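PDB 5V7P: protein-S-isoprenylcysteine O-methyltransferase from Tribolium castaneum, which methylates the carboxylate of isoprenylated C-terminal cysteines in proteins, using S-adenosyl-L-methionine as methyl donor, in the endoplasmic reticulum membrane. Local coordinates for residues K116-S119 / T120-V124. Numbering follows the deposited sequence.
Sequences KQVS and TDSFV. With MPG ([(Z)-octadec-9-enyl] (2R)-2,3-bis(oxidanyl)propanoate), chain B.
Thr120, directly after Ser119, is the first residue of a short 3-10 segment; the methyl and hydroxyl on its branched CB suit a partly exposed place against Ala63 and Arg67 of helix 59-84. Asp121, next along, offers a carboxylate, a natural acceptor for the hydroxyl of Ser119: Ser119 OG donates to Asp121 OD2 over 3.2 Å, arriving from above the carboxylate plane, about 45° out of it. Serine suits this place because its short arm, held between the backbone N and the carbonyl carbon, brings OG to the aspartate two residues on. Asp121 also packs against a polar side chain of another protein chain.

Ser122 N donates to Ser119 O over 2.8 Å, coming in well above the carbonyl plane. A weak bond from Phe123 N to Thr120 O and one of 2.8 Å from Val124 N to Asp121 O continue the pattern, making residues 120-123 a turn of 3-10 helix in the loop between the membrane helices 90-113 and 129-148. The Ser122 side chain doubles back: with OG beside its own N (chi1 -60°), it accepts the N-H of Ser119 in a long but nearly straight bond of 3.3 Å (173°). Ser122 is buried, and its hydroxyl oxygen thus has a backbone N-H as partner.

Phe123 puts a large apolar ring into a buried site, stacked on Phe107 of helix 90-113 and touching Leu71 of helix 59-84, while its carbonyl is hydrogen-bonded to His103 ND1. Val124, in a left-handed backbone conformation unusual for a beta-branched residue, lays CG2 3.7 Å from C15 of the MPG lipid chain, an apolar contact that suits valine.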
ATOM      1  N   LYS A 116       6.409 -16.864   2.441  1.00 58.58           N
ATOM      2  CA  LYS A 116       6.247 -17.095   3.874  1.00 61.67           C
ATOM      3  C   LYS A 116       5.212 -16.155   4.481  1.00 47.53           C
ATOM      4  O   LYS A 116       4.409 -16.571   5.324  1.00 63.48           O
ATOM      5  CB  LYS A 116       7.594 -16.942   4.582  1.00 72.73           C
ATOM      6  CG  LYS A 116       8.583 -18.046   4.249  1.00 66.07           C
ATOM      7  CD  LYS A 116       9.929 -17.817   4.916  1.00 74.72           C
ATOM      8  CE  LYS A 116      10.928 -18.896   4.528  1.00 75.28           C
ATOM      9  NZ  LYS A 116      12.270 -18.661   5.126  1.00 78.73           N
ATOM     10  N   GLN A 117       5.215 -14.887   4.072  1.00 51.82           N
ATOM     11  CA  GLN A 117       4.251 -13.927   4.600  1.00 67.54           C
ATOM     12  C   GLN A 117       3.364 -13.373   3.493  1.00 57.94           C
ATOM     13  O   GLN A 117       3.405 -12.176   3.194  1.00 58.89           O
ATOM     14  CB  GLN A 117       4.961 -12.782   5.326  1.00 80.10           C
ATOM     15  CG  GLN A 117       4.004 -11.840   6.056  1.00 79.79           C
ATOM     16  CD  GLN A 117       4.719 -10.764   6.847  1.00 80.19           C
ATOM     17  OE1 GLN A 117       5.928 -10.832   7.063  1.00 68.05           O
ATOM     18  NE2 GLN A 117       3.970  -9.755   7.279  1.00 82.39           N
ATOM     19  N   VAL A 118       2.559 -14.237   2.882  1.00 56.09           N
ATOM     20  CA  VAL A 118       1.528 -13.817   1.944  1.00 47.58           C
ATOM     21  C   VAL A 118       0.200 -13.814   2.687  1.00 44.22           C
ATOM     22  O   VAL A 118      -0.175 -14.815   3.310  1.00 41.75           O
ATOM     23  CB  VAL A 118       1.486 -14.731   0.705  1.00 40.38           C
ATOM     24  CG1 VAL A 118       1.019 -16.142   1.056  1.00 58.85           C
ATOM     25  CG2 VAL A 118       0.609 -14.121  -0.374  1.00 53.29           C
ATOM     26  N   SER A 119      -0.497 -12.682   2.645  1.00 43.65           N
ATOM     27  CA  SER A 119      -1.783 -12.532   3.308  1.00 47.40           C
ATOM     28  C   SER A 119      -2.675 -11.657   2.440  1.00 39.99           C
ATOM     29  O   SER A 119      -2.266 -11.173   1.380  1.00 33.32           O
ATOM     30  CB  SER A 119      -1.615 -11.933   4.710  1.00 37.72           C
ATOM     31  OG  SER A 119      -1.053 -10.633   4.641  1.00 45.75           O
ATOM     32  N   THR A 120      -3.912 -11.451   2.896  1.00 43.04           N
ATOM     33  CA  THR A 120      -4.808 -10.536   2.205  1.00 39.16           C
ATOM     34  C   THR A 120      -4.248  -9.121   2.172  1.00 37.34           C
ATOM     35  O   THR A 120      -4.653  -8.323   1.320  1.00 42.72           O
ATOM     36  CB  THR A 120      -6.185 -10.536   2.871  1.00 43.50           C
ATOM     37  OG1 THR A 120      -6.057 -10.148   4.244  1.00 49.97           O
ATOM     38  CG2 THR A 120      -6.814 -11.920   2.789  1.00 36.86           C
ATOM     39  N   ASP A 121      -3.325  -8.795   3.080  1.00 35.76           N
ATOM     40  CA  ASP A 121      -2.649  -7.506   3.041  1.00 37.65           C
ATOM     41  C   ASP A 121      -1.752  -7.372   1.817  1.00 30.93           C
ATOM     42  O   ASP A 121      -1.445  -6.247   1.408  1.00 29.79           O
ATOM     43  CB  ASP A 121      -1.823  -7.312   4.312  1.00 38.57           C
ATOM     44  CG  ASP A 121      -2.637  -7.519   5.573  1.00 53.65           C
ATOM     45  OD1 ASP A 121      -3.767  -6.994   5.643  1.00 58.08           O
ATOM     46  OD2 ASP A 121      -2.150  -8.216   6.489  1.00 74.09           O
ATOM     47  N   SER A 122      -1.330  -8.492   1.226  1.00 30.44           N
ATOM     48  CA  SER A 122      -0.475  -8.444   0.048  1.00 35.70           C
ATOM     49  C   SER A 122      -1.198  -7.883  -1.170  1.00 27.16           C
ATOM     50  O   SER A 122      -0.537  -7.443  -2.117  1.00 27.87           O
ATOM     51  CB  SER A 122       0.068  -9.840  -0.255  1.00 35.52           C
ATOM     52  OG  SER A 122       0.832 -10.329   0.834  1.00 38.51           O
ATOM     53  N   PHE A 123      -2.535  -7.895  -1.177  1.00 30.42           N
ATOM     54  CA  PHE A 123      -3.285  -7.172  -2.198  1.00 24.38           C
ATOM     55  C   PHE A 123      -3.176  -5.663  -2.031  1.00 33.82           C
ATOM     56  O   PHE A 123      -3.678  -4.923  -2.886  1.00 24.47           O
ATOM     57  CB  PHE A 123      -4.757  -7.587  -2.171  1.00 28.26           C
ATOM     58  CG  PHE A 123      -5.002  -8.988  -2.652  1.00 27.45           C
ATOM     59  CD1 PHE A 123      -4.931  -9.290  -4.001  1.00 20.97           C
ATOM     60  CD2 PHE A 123      -5.315  -9.999  -1.761  1.00 34.90           C
ATOM     61  CE1 PHE A 123      -5.160 -10.574  -4.449  1.00 24.38           C
ATOM     62  CE2 PHE A 123      -5.546 -11.288  -2.206  1.00 29.73           C
ATOM     63  CZ  PHE A 123      -5.469 -11.574  -3.552  1.00 25.24           C
ATOM     64  N   VAL A 124      -2.561  -5.200  -0.941  1.00 30.65           N
ATOM     65  CA  VAL A 124      -2.205  -3.801  -0.720  1.00 42.73           C
ATOM     66  C   VAL A 124      -3.403  -2.878  -0.927  1.00 37.58           C
ATOM     67  O   VAL A 124      -3.263  -1.758  -1.429  1.00 49.33           O
ATOM     68  CB  VAL A 124      -1.009  -3.398  -1.614  1.00 32.54           C
ATOM     69  CG1 VAL A 124      -1.390  -3.152  -3.088  1.00 46.58           C
ATOM     70  CG2 VAL A 124      -0.290  -2.197  -1.032  1.00 55.61           C
TER
HETATM   71  C2  MPG B 325      -4.827   8.233  -3.693  1.00 59.11           C
HETATM   72  C3  MPG B 325      -3.498   8.618  -4.331  1.00 64.24           C
HETATM   73  C4  MPG B 325      -2.321   8.007  -3.576  1.00 56.78           C
HETATM   74  C5  MPG B 325      -1.063   8.184  -4.396  1.00 56.75           C
HETATM   75  C6  MPG B 325       0.130   7.721  -3.576  1.00 59.90           C
HETATM   76  C7  MPG B 325       0.094   6.225  -3.272  1.00 61.23           C
HETATM   77  C8  MPG B 325       0.648   6.047  -1.869  1.00 62.85           C
HETATM   78  C9  MPG B 325       1.021   4.581  -1.667  1.00 57.83           C
HETATM   79  C10 MPG B 325       0.396   3.781  -0.834  1.00 62.80           C
HETATM   80  C11 MPG B 325      -0.779   4.224   0.040  1.00 60.80           C
HETATM   81  C12 MPG B 325      -1.696   3.035   0.285  1.00 55.73           C
HETATM   82  C13 MPG B 325      -1.018   2.015   1.192  1.00 58.70           C
HETATM   83  C14 MPG B 325      -1.703   0.672   0.988  1.00 64.76           C
HETATM   84  C15 MPG B 325      -1.236  -0.322   2.049  1.00 68.36           C
HETATM   85  C16 MPG B 325      -2.437  -0.967   2.737  1.00 63.50           C
HETATM   86  O1  MPG B 325      -5.689   6.439  -4.986  1.00 73.41           O
HETATM   87  C1  MPG B 325      -5.085   6.729  -3.767  1.00 58.69           C
HETATM   88  CXD MPG B 325      -5.629   4.995  -7.036  1.00 51.44           C
HETATM   89  O2  MPG B 325      -5.000   5.249  -8.260  1.00 59.22           O
HETATM   90  C21 MPG B 325      -7.098   5.434  -7.127  1.00 64.55           C
HETATM   91  O3  MPG B 325      -7.310   6.163  -8.302  1.00 52.90           O
HETATM   92  O4  MPG B 325      -3.730   5.774  -5.881  1.00 70.63           O
HETATM   93  CX3 MPG B 325      -4.915   5.762  -5.930  1.00 73.59           C